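Local coordinates for protein Poly(Beta-D-mannuronate) lyase (Pseudopedobacter saltans, PDB 7O79) that probably cleaves poly(beta-D-mannuronate), the mannuronate polymer of alginate, as a family 6 polysaccharide lyase built on a parallel beta-helix, at residues N218-N223 and N240-N245; Y153-Y158 and F192-N197; H266-Y271 and D317-N322; E209-K214 and G230-R235. All coordinates share one frame; numbering follows the deposited sequence.

In the fold
The four contacts lie between successive turns of one right-handed parallel beta-helix. Interactions 2, 1 and 3 share one face, with strands in the order 155-162, 194-201, 219-226, 241-248, 266-273 and 319-328. The centre of interaction 1 lies about 9 Å from that of interaction 2 and about 10 Å from that of interaction 3. Interaction 4 joins strands 209-214 and 230-236 on another face, its centre about 12 Å from that of interaction 1. Along the chain interaction 2 comes first, interactions 4 and 1 alternate, and interaction 3 follows. Backbone bonds thus tie each face coil to coil, and I211, L213, V220, I232 and I242 pack between the two faces.

Interaction 1. Residues N218-N223 and N240-N245; sequences NKVIGN and NTIEEN
The N245 amide lies alongside that of N223, their planes only 6° apart. N245 CG, beside the backbone N and opposite the carbonyl carbon (chi1 -60°), sets it there. N245 OD1 takes two hydrogen bonds, with N223 ND2 and N223 N each 3.0 Å from it. The amide donor arrives nearly head-on to the C=O, the backbone N-H tilted 32° off its plane. N245 ND2 donates to V220 O at 3.1 Å, from above that carbonyl's plane. V220 O also accepts from E243 N. With an alanine at N245, N223 would probably lose the acceptor shared by its backbone N-H and its side-chain amide, and V220 O one of its donors. N240 OD1 takes a similar place beside N218, accepting from N218 N at 2.9 Å and only weakly from N218 ND2. N223, N245 and N270 form one asparagine ladder along the beta-helix; N223 OD1 accepts from N198 N, N218 OD1 from F193 N. Outside, I221 CD1 meets T241 CG2 at 3.8 Å, and a water joins K219 NZ to T241 OG1. Inward, V220 packs on I211 and L213 of strand 209-214, I242 on I258 and L260 of strand 255-260; strands 194-201 and 266-273 flank the pair.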
loop_
_atom_site.group_PDB
_atom_site.type_symbol
_atom_site.label_atom_id
_atom_site.label_comp_id
_atom_site.label_asym_id
_atom_site.label_seq_id
_atom_site.Cartn_x
_atom_site.Cartn_y
_atom_site.Cartn_z
ATOM N N ASN A 218 -1.466 -10.248 -1.125
ATOM C CA ASN A 218 -1.521 -9.006 -1.850
ATOM C C ASN A 218 -0.377 -8.915 -2.848
ATOM O O ASN A 218 0.616 -9.551 -2.683
ATOM C CB ASN A 218 -1.491 -7.849 -0.879
ATOM C CG ASN A 218 -2.676 -7.869 0.063
ATOM O OD1 ASN A 218 -3.777 -7.753 -0.347
ATOM N ND2 ASN A 218 -2.421 -8.070 1.288
ATOM N N LYS A 219 -0.574 -8.138 -3.894
ATOM C CA LYS A 219 0.426 -7.917 -4.918
ATOM C C LYS A 219 0.822 -6.451 -5.078
ATOM O O LYS A 219 0.034 -5.652 -5.495
ATOM C CB LYS A 219 -0.076 -8.414 -6.257
ATOM C CG LYS A 219 -0.746 -9.754 -6.216
ATOM C CD LYS A 219 0.292 -10.783 -5.907
ATOM C CE LYS A 219 0.062 -12.104 -6.591
ATOM N NZ LYS A 219 -0.318 -13.083 -5.569
ATOM N N VAL A 220 2.080 -6.150 -4.810
ATOM C CA VAL A 220 2.650 -4.822 -4.941
ATOM C C VAL A 220 3.660 -4.988 -6.080
ATOM O O VAL A 220 4.741 -5.437 -5.870
ATOM C CB VAL A 220 3.271 -4.342 -3.636
ATOM C CG1 VAL A 220 3.761 -2.941 -3.790
ATOM C CG2 VAL A 220 2.243 -4.376 -2.539
ATOM N N ILE A 221 3.239 -4.604 -7.283
ATOM C CA ILE A 221 3.931 -4.947 -8.531
ATOM C C ILE A 221 4.169 -3.694 -9.359
ATOM O O ILE A 221 3.231 -2.935 -9.620
ATOM C CB ILE A 221 3.124 -5.940 -9.391
ATOM C CG1 ILE A 221 2.587 -7.118 -8.591
ATOM C CG2 ILE A 221 3.977 -6.450 -10.552
ATOM C CD1 ILE A 221 3.663 -7.848 -7.856
ATOM N N GLY A 222 5.414 -3.488 -9.791
ATOM C CA GLY A 222 5.688 -2.532 -10.857
ATOM C C GLY A 222 5.349 -1.090 -10.554
ATOM O O GLY A 222 5.046 -0.331 -11.475
ATOM N N ASN A 223 5.408 -0.685 -9.293
ATOM C CA ASN A 223 5.192 0.698 -8.894
ATOM C C ASN A 223 6.511 1.472 -8.904
ATOM O O ASN A 223 7.586 0.911 -8.675
ATOM C CB ASN A 223 4.591 0.753 -7.494
ATOM C CG ASN A 223 3.249 0.051 -7.415
ATOM O OD1 ASN A 223 2.218 0.594 -7.831
ATOM N ND2 ASN A 223 3.262 -1.183 -6.918
ATOM N N ASN A 240 2.727 -12.280 0.974
ATOM C CA ASN A 240 2.578 -11.096 0.147
ATOM C C ASN A 240 3.663 -11.058 -0.919
ATOM O O ASN A 240 4.725 -11.659 -0.766
ATOM C CB ASN A 240 2.601 -9.827 0.994
ATOM C CG ASN A 240 1.303 -9.644 1.761
ATOM O OD1 ASN A 240 0.211 -9.731 1.174
ATOM N ND2 ASN A 240 1.403 -9.443 3.070
ATOM N N THR A 241 3.364 -10.372 -2.020
ATOM C CA THR A 241 4.265 -10.297 -3.166
ATOM C C THR A 241 4.633 -8.844 -3.422
ATOM O O THR A 241 3.755 -7.993 -3.607
ATOM C CB THR A 241 3.642 -10.927 -4.413
ATOM O OG1 THR A 241 3.442 -12.327 -4.196
ATOM C CG2 THR A 241 4.551 -10.738 -5.621
ATOM N N ILE A 242 5.932 -8.562 -3.418
ATOM C CA ILE A 242 6.458 -7.224 -3.669
ATOM C C ILE A 242 7.516 -7.406 -4.750
ATOM O O ILE A 242 8.614 -7.892 -4.471
ATOM C CB ILE A 242 7.035 -6.578 -2.402
ATOM C CG1 ILE A 242 5.940 -6.514 -1.330
ATOM C CG2 ILE A 242 7.514 -5.155 -2.687
ATOM C CD1 ILE A 242 6.409 -5.977 -0.009
ATOM N N GLU A 243 7.183 -7.041 -5.988
ATOM C CA GLU A 243 7.994 -7.397 -7.147
ATOM C C GLU A 243 8.054 -6.266 -8.153
ATOM O O GLU A 243 7.062 -5.577 -8.379
ATOM C CB GLU A 243 7.460 -8.646 -7.863
ATOM C CG GLU A 243 7.570 -9.900 -7.042
ATOM C CD GLU A 243 7.056 -11.132 -7.772
ATOM O OE1 GLU A 243 7.349 -12.251 -7.292
ATOM O OE2 GLU A 243 6.321 -10.973 -8.776
ATOM N N GLU A 244 9.228 -6.106 -8.761
ATOM C CA GLU A 244 9.423 -5.247 -9.931
ATOM C C GLU A 244 9.093 -3.787 -9.659
ATOM O O GLU A 244 8.699 -3.057 -10.576
ATOM C CB GLU A 244 8.636 -5.769 -11.135
ATOM C CG GLU A 244 9.190 -7.087 -11.673
ATOM C CD GLU A 244 8.145 -7.911 -12.403
ATOM O OE1 GLU A 244 7.947 -9.082 -12.026
ATOM O OE2 GLU A 244 7.519 -7.388 -13.348
ATOM N N ASN A 245 9.276 -3.344 -8.413
ATOM C CA ASN A 245 9.060 -1.951 -8.049
ATOM C C ASN A 245 10.358 -1.168 -8.203
ATOM O O ASN A 245 11.451 -1.734 -8.200
ATOM C CB ASN A 245 8.552 -1.811 -6.607
ATOM C CG ASN A 245 7.239 -2.532 -6.376
ATOM O OD1 ASN A 245 6.178 -2.029 -6.751
ATOM N ND2 ASN A 245 7.299 -3.719 -5.751
HETATM O O HOH W 1 1.197 -12.999 -2.841
#

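Interaction 2. Residues Y153-Y158 and F192-N197; sequences YNTVQY and FFTIKN
Y153 and F192 form an offset stack, their planes 6° apart and their centroids separated by 4.6 Å. F192 CB sits over the centre of the Y153 ring, and Y153 OH over the centre of the F192 ring. On the buried side the F193 ring packs on N154 and V156. Its CG is anti to the backbone N (chi1 -162°), which turns the ring inward under the other strand. There F193 CE2 meets N154 CB at 3.7 Å, and F193 CZ meets V156 CG2 at 3.7 Å. N154 O lies over one face of this ring, offset toward the rim. T155 and T194 lie side by side on the opposite face. K196 NZ donates to Q157 OE1 at 3.0 Å, from above the amide's carbonyl plane, and makes a weak bond to Y158 OH. The Y158 ring lies against N197 CB.

The backbone sets these positions. T194 N bonds N154 O, V156 N bonds T194 O at 2.8 Å, and K196 N bonds V156 O. A water donates to both N154 O and F192 O and accepts from T194 OG1. Further out, F122 meets F193 edge-to-face, and F175 packs on both F193 and V156. N154 OD1 accepts from N127 N of the preceding turn, and Q157 NE2 reaches Q130 OE1.

The buried side thus holds F193 and V156 with the N154 amide bonded to N127. The outer side carries the Y153 and F192 stack as well as K196, Q157 and Y158. There the K196 ammonium meets a neutral amide oxygen and, weakly, a phenol, so hydrogen bonding rather than a salt bridge joins it to this strand.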
loop_
_atom_site.group_PDB
_atom_site.type_symbol
_atom_site.label_atom_id
_atom_site.label_comp_id
_atom_site.label_asym_id
_atom_site.label_seq_id
_atom_site.Cartn_x
_atom_site.Cartn_y
_atom_site.Cartn_z
ATOM N N TYR A 153 -9.909 -8.975 -3.840
ATOM C CA TYR A 153 -9.636 -8.883 -5.287
ATOM C C TYR A 153 -9.863 -7.481 -5.852
ATOM O O TYR A 153 -10.284 -7.314 -6.994
ATOM C CB TYR A 153 -10.438 -9.918 -6.093
ATOM C CG TYR A 153 -9.991 -11.338 -5.815
ATOM C CD1 TYR A 153 -8.892 -11.874 -6.486
ATOM C CD2 TYR A 153 -10.661 -12.141 -4.905
ATOM C CE1 TYR A 153 -8.454 -13.172 -6.225
ATOM C CE2 TYR A 153 -10.244 -13.434 -4.647
ATOM C CZ TYR A 153 -9.153 -13.942 -5.307
ATOM O OH TYR A 153 -8.748 -15.221 -5.040
ATOM N N ASN A 154 -9.590 -6.461 -5.060
ATOM C CA ASN A 154 -9.608 -5.096 -5.555
ATOM C C ASN A 154 -8.238 -4.734 -6.119
ATOM O O ASN A 154 -7.207 -5.252 -5.679
ATOM C CB ASN A 154 -10.022 -4.140 -4.438
ATOM C CG ASN A 154 -11.415 -4.450 -3.901
ATOM O OD1 ASN A 154 -12.367 -4.565 -4.679
ATOM N ND2 ASN A 154 -11.548 -4.568 -2.570
ATOM N N THR A 155 -8.240 -3.870 -7.130
ATOM C CA THR A 155 -7.038 -3.560 -7.896
ATOM C C THR A 155 -6.959 -2.052 -8.068
ATOM O O THR A 155 -7.960 -1.415 -8.407
ATOM C CB THR A 155 -7.065 -4.269 -9.269
ATOM O OG1 THR A 155 -6.986 -5.685 -9.071
ATOM C CG2 THR A 155 -5.875 -3.843 -10.146
ATOM N N VAL A 156 -5.780 -1.484 -7.813
ATOM C CA VAL A 156 -5.500 -0.076 -8.052
ATOM C C VAL A 156 -4.270 -0.029 -8.957
ATOM O O VAL A 156 -3.196 -0.501 -8.564
ATOM C CB VAL A 156 -5.236 0.686 -6.738
ATOM C CG1 VAL A 156 -4.747 2.116 -7.024
ATOM C CG2 VAL A 156 -6.464 0.657 -5.814
ATOM N N GLN A 157 -4.422 0.503 -10.174
ATOM C CA GLN A 157 -3.319 0.479 -11.124
ATOM C C GLN A 157 -3.280 1.758 -11.946
ATOM O O GLN A 157 -4.307 2.400 -12.167
ATOM C CB GLN A 157 -3.393 -0.762 -12.040
ATOM C CG GLN A 157 -4.640 -0.849 -12.883
ATOM C CD GLN A 157 -4.683 -2.130 -13.705
ATOM O OE1 GLN A 157 -3.842 -3.006 -13.544
ATOM N NE2 GLN A 157 -5.679 -2.246 -14.581
ATOM N N TYR A 158 -2.072 2.119 -12.398
ATOM C CA TYR A 158 -1.867 3.294 -13.247
ATOM C C TYR A 158 -2.433 4.554 -12.622
ATOM O O TYR A 158 -2.911 5.454 -13.323
ATOM C CB TYR A 158 -2.448 3.103 -14.655
ATOM C CG TYR A 158 -2.086 1.795 -15.309
ATOM C CD1 TYR A 158 -0.767 1.497 -15.605
ATOM C CD2 TYR A 158 -3.062 0.888 -15.688
ATOM C CE1 TYR A 158 -0.427 0.303 -16.221
ATOM C CE2 TYR A 158 -2.733 -0.306 -16.309
ATOM C CZ TYR A 158 -1.421 -0.591 -16.569
ATOM O OH TYR A 158 -1.087 -1.776 -17.192
ATOM N N PHE A 192 -6.106 -10.305 -1.227
ATOM C CA PHE A 192 -5.860 -10.369 -2.668
ATOM C C PHE A 192 -5.963 -8.987 -3.312
ATOM O O PHE A 192 -6.564 -8.809 -4.378
ATOM C CB PHE A 192 -6.795 -11.367 -3.353
ATOM C CG PHE A 192 -6.734 -12.768 -2.779
ATOM C CD1 PHE A 192 -5.844 -13.701 -3.299
ATOM C CD2 PHE A 192 -7.614 -13.172 -1.781
ATOM C CE1 PHE A 192 -5.791 -14.990 -2.803
ATOM C CE2 PHE A 192 -7.581 -14.480 -1.287
ATOM C CZ PHE A 192 -6.670 -15.383 -1.789
ATOM N N PHE A 193 -5.379 -7.993 -2.653
ATOM C CA PHE A 193 -5.389 -6.616 -3.144
ATOM C C PHE A 193 -4.188 -6.400 -4.056
ATOM O O PHE A 193 -3.083 -6.857 -3.760
ATOM C CB PHE A 193 -5.350 -5.633 -1.971
ATOM C CG PHE A 193 -5.787 -4.229 -2.307
ATOM C CD1 PHE A 193 -4.928 -3.342 -2.959
ATOM C CD2 PHE A 193 -7.052 -3.782 -1.942
ATOM C CE1 PHE A 193 -5.335 -2.034 -3.251
ATOM C CE2 PHE A 193 -7.470 -2.494 -2.249
ATOM C CZ PHE A 193 -6.618 -1.615 -2.896
ATOM N N THR A 194 -4.405 -5.716 -5.167
ATOM C CA THR A 194 -3.340 -5.481 -6.135
ATOM C C THR A 194 -3.041 -3.990 -6.196
ATOM O O THR A 194 -3.937 -3.185 -6.492
ATOM C CB THR A 194 -3.724 -6.010 -7.515
ATOM O OG1 THR A 194 -3.755 -7.439 -7.477
ATOM C CG2 THR A 194 -2.704 -5.543 -8.575
ATOM N N ILE A 195 -1.790 -3.631 -5.918
ATOM C CA ILE A 195 -1.279 -2.276 -6.093
ATOM C C ILE A 195 -0.252 -2.369 -7.215
ATOM O O ILE A 195 0.861 -2.859 -6.996
ATOM C CB ILE A 195 -0.631 -1.740 -4.810
ATOM C CG1 ILE A 195 -1.630 -1.716 -3.634
ATOM C CG2 ILE A 195 -0.011 -0.365 -5.072
ATOM C CD1 ILE A 195 -0.943 -1.322 -2.283
ATOM N N LYS A 196 -0.599 -1.909 -8.418
ATOM C CA LYS A 196 0.198 -2.259 -9.590
ATOM C C LYS A 196 0.411 -1.057 -10.497
ATOM O O LYS A 196 -0.523 -0.302 -10.763
ATOM C CB LYS A 196 -0.466 -3.397 -10.372
ATOM C CG LYS A 196 0.253 -3.826 -11.676
ATOM C CD LYS A 196 -0.604 -4.883 -12.401
ATOM C CE LYS A 196 -0.326 -4.948 -13.911
ATOM N NZ LYS A 196 -1.238 -4.002 -14.658
ATOM N N ASN A 197 1.658 -0.880 -10.952
ATOM C CA ASN A 197 2.011 0.135 -11.949
ATOM C C ASN A 197 1.481 1.507 -11.558
ATOM O O ASN A 197 0.931 2.234 -12.383
ATOM C CB ASN A 197 1.512 -0.237 -13.358
ATOM C CG ASN A 197 2.111 -1.519 -13.882
ATOM O OD1 ASN A 197 3.245 -1.860 -13.565
ATOM N ND2 ASN A 197 1.369 -2.215 -14.729
HETATM O O HOH W 2 -6.390 -7.734 -6.690
#

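Interaction 3. Residues H266-Y271 and D317-N322; sequences HVVNNY and DGLYVN
V267 N donates to L319 O at 2.7 Å, nearly straight at 169°. The next bond is longer and more bent: V321 N lies 3.1 Å from V267 O and comes in tilted from its carbonyl plane. N269 N makes a weak bond to N322 O. The bonds thus grow more bent from V267 toward N269.

CA-H...O contacts add to these bonds. V268 CA stands 3.2 Å from V321 O, and N269 CA 3.1 Å from N322 O.

Apolar contacts differ by face. Inside, the Y320 ring meets the V267 side chain obliquely. Y320 CD1 is 3.5 Å from V267 CB, and Y320 CE1 touches V267 CG2. Both residues also rest on L260 of strand 255-260. Outside, L319 CG points opposite the backbone N, beside the carbonyl carbon (chi1 -165°). L319 CD2 then reaches V268 CG2 at 4.0 Å, while L319 CB lies near H266 CD2.

The polar side chains find their main partners beyond the pair. N269 and N322 lie alongside each other, amide planes 20° apart. N269 OD1 accepts from R439 N and I440 N, and N322 ND2 donates to G437 O. N270 ND2 reaches N323 OD1, one step of an asparagine ladder. Parallel strands stacked coil on coil, with such a ladder at the turn, are typical of the right-handed parallel beta-helix of the pectate lyase-like clan.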
loop_
_atom_site.group_PDB
_atom_site.type_symbol
_atom_site.label_atom_id
_atom_site.label_comp_id
_atom_site.label_asym_id
_atom_site.label_seq_id
_atom_site.Cartn_x
_atom_site.Cartn_y
_atom_site.Cartn_z
ATOM N N HIS A 266 7.342 -13.145 -1.235
ATOM C CA HIS A 266 8.146 -13.155 -2.458
ATOM C C HIS A 266 8.530 -11.715 -2.729
ATOM O O HIS A 266 7.666 -10.887 -3.038
ATOM C CB HIS A 266 7.368 -13.731 -3.649
ATOM C CG HIS A 266 7.170 -15.212 -3.586
ATOM N ND1 HIS A 266 6.497 -15.910 -4.564
ATOM C CD2 HIS A 266 7.550 -16.129 -2.663
ATOM C CE1 HIS A 266 6.473 -17.194 -4.246
ATOM N NE2 HIS A 266 7.113 -17.355 -3.103
ATOM N N VAL A 267 9.807 -11.400 -2.582
ATOM C CA VAL A 267 10.293 -10.039 -2.748
ATOM C C VAL A 267 11.392 -10.130 -3.795
ATOM O O VAL A 267 12.526 -10.488 -3.477
ATOM C CB VAL A 267 10.797 -9.430 -1.432
ATOM C CG1 VAL A 267 11.446 -8.094 -1.673
ATOM C CG2 VAL A 267 9.641 -9.265 -0.467
ATOM N N VAL A 268 11.048 -9.848 -5.054
ATOM C CA VAL A 268 11.890 -10.183 -6.206
ATOM C C VAL A 268 11.884 -9.039 -7.209
ATOM O O VAL A 268 10.856 -8.387 -7.419
ATOM C CB VAL A 268 11.420 -11.487 -6.892
ATOM C CG1 VAL A 268 12.447 -11.945 -7.921
ATOM C CG2 VAL A 268 11.189 -12.591 -5.845
ATOM N N ASN A 269 13.043 -8.810 -7.845
ATOM C CA ASN A 269 13.183 -7.880 -8.968
ATOM C C ASN A 269 12.833 -6.442 -8.608
ATOM O O ASN A 269 12.357 -5.685 -9.461
ATOM C CB ASN A 269 12.359 -8.344 -10.172
ATOM C CG ASN A 269 12.915 -9.617 -10.785
ATOM O OD1 ASN A 269 14.124 -9.725 -10.997
ATOM N ND2 ASN A 269 12.047 -10.588 -11.053
ATOM N N ASN A 270 13.101 -6.035 -7.369
ATOM C CA ASN A 270 12.928 -4.645 -6.958
ATOM C C ASN A 270 14.232 -3.865 -7.100
ATOM O O ASN A 270 15.312 -4.370 -6.791
ATOM C CB ASN A 270 12.417 -4.567 -5.512
ATOM C CG ASN A 270 11.096 -5.321 -5.331
ATOM O OD1 ASN A 270 10.056 -4.871 -5.806
ATOM N ND2 ASN A 270 11.149 -6.484 -4.694
ATOM N N TYR A 271 14.119 -2.624 -7.554
ATOM C CA TYR A 271 15.260 -1.724 -7.711
ATOM C C TYR A 271 15.117 -0.553 -6.743
ATOM O O TYR A 271 14.224 0.287 -6.908
ATOM C CB TYR A 271 15.344 -1.234 -9.148
ATOM C CG TYR A 271 16.591 -0.443 -9.459
ATOM C CD1 TYR A 271 17.739 -1.090 -9.893
ATOM C CD2 TYR A 271 16.605 0.939 -9.379
ATOM C CE1 TYR A 271 18.876 -0.396 -10.205
ATOM C CE2 TYR A 271 17.749 1.654 -9.694
ATOM C CZ TYR A 271 18.884 0.972 -10.101
ATOM O OH TYR A 271 20.031 1.640 -10.422
ATOM N N ASP A 317 10.650 -18.515 5.635
ATOM C CA ASP A 317 10.184 -19.254 4.474
ATOM C C ASP A 317 9.978 -18.332 3.273
ATOM O O ASP A 317 9.213 -18.657 2.365
ATOM C CB ASP A 317 8.858 -19.958 4.781
ATOM C CG ASP A 317 8.988 -20.993 5.885
ATOM O OD1 ASP A 317 10.086 -21.543 6.104
ATOM O OD2 ASP A 317 7.939 -21.320 6.485
ATOM N N GLY A 318 10.602 -17.146 3.275
ATOM C CA GLY A 318 10.376 -16.176 2.224
ATOM C C GLY A 318 11.429 -16.244 1.122
ATOM O O GLY A 318 12.480 -16.861 1.276
ATOM N N LEU A 319 11.120 -15.591 -0.002
ATOM C CA LEU A 319 12.030 -15.502 -1.143
ATOM C C LEU A 319 12.422 -14.041 -1.324
ATOM O O LEU A 319 11.576 -13.205 -1.656
ATOM C CB LEU A 319 11.367 -16.047 -2.409
ATOM C CG LEU A 319 12.285 -16.346 -3.595
ATOM C CD1 LEU A 319 13.120 -17.613 -3.349
ATOM C CD2 LEU A 319 11.462 -16.475 -4.877
ATOM N N TYR A 320 13.703 -13.732 -1.124
ATOM C CA TYR A 320 14.219 -12.363 -1.194
ATOM C C TYR A 320 15.378 -12.357 -2.195
ATOM O O TYR A 320 16.532 -12.361 -1.777
ATOM C CB TYR A 320 14.656 -11.878 0.216
ATOM C CG TYR A 320 13.500 -11.893 1.202
ATOM C CD1 TYR A 320 12.589 -10.844 1.245
ATOM C CD2 TYR A 320 13.296 -12.976 2.052
ATOM C CE1 TYR A 320 11.508 -10.862 2.143
ATOM C CE2 TYR A 320 12.210 -13.002 2.953
ATOM C CZ TYR A 320 11.322 -11.946 2.975
ATOM O OH TYR A 320 10.258 -11.961 3.859
ATOM N N VAL A 321 15.059 -12.342 -3.503
ATOM C CA VAL A 321 16.012 -12.712 -4.553
ATOM C C VAL A 321 16.009 -11.674 -5.667
ATOM O O VAL A 321 14.987 -11.038 -5.950
ATOM C CB VAL A 321 15.693 -14.125 -5.131
ATOM C CG1 VAL A 321 16.702 -14.532 -6.181
ATOM C CG2 VAL A 321 15.744 -15.158 -4.033
ATOM N N ASN A 322 17.175 -11.504 -6.305
ATOM C CA ASN A 322 17.291 -10.697 -7.522
ATOM C C ASN A 322 16.787 -9.277 -7.334
ATOM O O ASN A 322 16.106 -8.728 -8.206
ATOM C CB ASN A 322 16.561 -11.350 -8.689
ATOM C CG ASN A 322 17.249 -12.599 -9.158
ATOM O OD1 ASN A 322 16.689 -13.687 -9.098
ATOM N ND2 ASN A 322 18.482 -12.445 -9.639
#

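Interaction 4. Residues E209-K214 and G230-R235; sequences EIISLK and GGIVGR
I210 N donates to G231 O at 2.8 Å, the shortest sound backbone bond between these strands of the parallel beta-helix. The chain turns a corner at I210 and I211. A beta bulge there shifts the register by one residue and leaves the buried I211 N without a partner. Beyond the bulge V233 N bonds I211 O, and L213 N meets V233 O almost straight, at 174°. E209 reaches across V233 at about a right angle. E209 OE2 lies 3.6 Å from V233 CG1 and accepts from S212 OG at 2.6 Å, nearly along the C-O axis. With an alanine in place of E209, S212 OG is likely to lose its acceptor and V233 the chain that covers it. E209 OE1 has a long, weak ion pair with R259. On the inner face I211 CD1 packs on I232 CG1 at 4.2 Å. G230 runs close under I210, whose CD1 lies 3.5 Å from G230 O. The R235 chain bends at chi2 (61°), and its guanidinium leads away to donate to R311 O and make a cation-pi contact with Y312. Nearer the backbone, R235 CG rests against K214 CE at 3.8 Å.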
loop_
_atom_site.group_PDB
_atom_site.type_symbol
_atom_site.label_atom_id
_atom_site.label_comp_id
_atom_site.label_asym_id
_atom_site.label_seq_id
_atom_site.Cartn_x
_atom_site.Cartn_y
_atom_site.Cartn_z
ATOM N N GLU A 209 5.068 4.198 6.687
ATOM C CA GLU A 209 4.616 3.141 5.796
ATOM C C GLU A 209 3.873 3.807 4.649
ATOM O O GLU A 209 2.751 4.277 4.824
ATOM C CB GLU A 209 3.754 2.136 6.547
ATOM C CG GLU A 209 4.474 1.569 7.750
ATOM C CD GLU A 209 3.727 0.417 8.411
ATOM O OE1 GLU A 209 3.975 0.156 9.614
ATOM O OE2 GLU A 209 2.894 -0.225 7.734
ATOM N N ILE A 210 4.539 3.902 3.490
ATOM C CA ILE A 210 3.877 4.383 2.280
ATOM C C ILE A 210 2.735 3.449 1.922
ATOM O O ILE A 210 1.585 3.869 1.722
ATOM C CB ILE A 210 4.888 4.469 1.116
ATOM C CG1 ILE A 210 6.043 5.415 1.442
ATOM C CG2 ILE A 210 4.161 4.922 -0.172
ATOM C CD1 ILE A 210 7.206 5.330 0.431
ATOM N N ILE A 211 3.059 2.166 1.803
ATOM C CA ILE A 211 2.111 1.073 1.629
ATOM C C ILE A 211 2.183 0.233 2.895
ATOM O O ILE A 211 3.279 -0.068 3.385
ATOM C CB ILE A 211 2.442 0.244 0.373
ATOM C CG1 ILE A 211 2.106 1.049 -0.886
ATOM C CG2 ILE A 211 1.694 -1.099 0.378
ATOM C CD1 ILE A 211 2.738 0.515 -2.179
ATOM N N SER A 212 1.030 -0.092 3.459
ATOM C CA SER A 212 0.966 -0.894 4.676
ATOM C C SER A 212 0.075 -2.093 4.391
ATOM O O SER A 212 -1.154 -1.969 4.348
ATOM C CB SER A 212 0.458 -0.066 5.853
ATOM O OG SER A 212 0.429 -0.829 7.047
ATOM N N LEU A 213 0.696 -3.256 4.202
ATOM C CA LEU A 213 -0.029 -4.513 4.076
ATOM C C LEU A 213 -0.297 -5.085 5.465
ATOM O O LEU A 213 0.633 -5.319 6.238
ATOM C CB LEU A 213 0.746 -5.513 3.221
ATOM C CG LEU A 213 1.258 -4.982 1.873
ATOM C CD1 LEU A 213 1.939 -6.092 1.077
ATOM C CD2 LEU A 213 0.090 -4.396 1.083
ATOM N N LYS A 214 -1.567 -5.324 5.768
ATOM C CA LYS A 214 -2.011 -5.928 7.020
ATOM C C LYS A 214 -2.989 -7.056 6.731
ATOM O O LYS A 214 -4.083 -7.125 7.295
ATOM C CB LYS A 214 -2.651 -4.874 7.918
ATOM C CG LYS A 214 -1.653 -3.868 8.500
ATOM C CD LYS A 214 -2.363 -2.874 9.423
ATOM C CE LYS A 214 -1.349 -2.102 10.282
ATOM N NZ LYS A 214 -1.962 -0.921 10.968
ATOM N N GLY A 230 9.397 7.182 4.052
ATOM C CA GLY A 230 8.804 5.898 4.378
ATOM C C GLY A 230 9.214 4.820 3.399
ATOM O O GLY A 230 10.051 5.019 2.513
ATOM N N GLY A 231 8.591 3.645 3.568
ATOM C CA GLY A 231 8.890 2.497 2.736
ATOM C C GLY A 231 7.641 1.697 2.415
ATOM O O GLY A 231 6.535 2.022 2.865
ATOM N N ILE A 232 7.838 0.645 1.627
ATOM C CA ILE A 232 6.777 -0.304 1.296
ATOM C C ILE A 232 6.831 -1.401 2.346
ATOM O O ILE A 232 7.869 -2.054 2.506
ATOM C CB ILE A 232 6.964 -0.889 -0.113
ATOM C CG1 ILE A 232 6.816 0.197 -1.184
ATOM C CG2 ILE A 232 5.930 -2.004 -0.362
ATOM C CD1 ILE A 232 7.173 -0.285 -2.601
ATOM N N VAL A 233 5.744 -1.586 3.094
ATOM C CA VAL A 233 5.815 -2.362 4.329
ATOM C C VAL A 233 4.744 -3.453 4.336
ATOM O O VAL A 233 3.547 -3.165 4.194
ATOM C CB VAL A 233 5.686 -1.460 5.570
ATOM C CG1 VAL A 233 5.666 -2.288 6.840
ATOM C CG2 VAL A 233 6.835 -0.469 5.620
ATOM N N GLY A 234 5.180 -4.704 4.487
ATOM C CA GLY A 234 4.316 -5.764 4.982
ATOM C C GLY A 234 4.282 -5.738 6.506
ATOM O O GLY A 234 5.158 -6.296 7.164
ATOM N N ARG A 235 3.308 -5.042 7.086
ATOM C CA ARG A 235 3.251 -4.900 8.545
ATOM C C ARG A 235 2.683 -6.142 9.226
ATOM O O ARG A 235 3.195 -6.576 10.265
ATOM C CB ARG A 235 2.409 -3.679 8.917
ATOM C CG ARG A 235 2.138 -3.531 10.415
ATOM C CD ARG A 235 3.415 -3.378 11.248
ATOM N NE ARG A 235 3.099 -3.255 12.665
ATOM C CZ ARG A 235 2.872 -4.278 13.489
ATOM N NH1 ARG A 235 2.992 -5.540 13.058
ATOM N NH2 ARG A 235 2.562 -4.035 14.766
#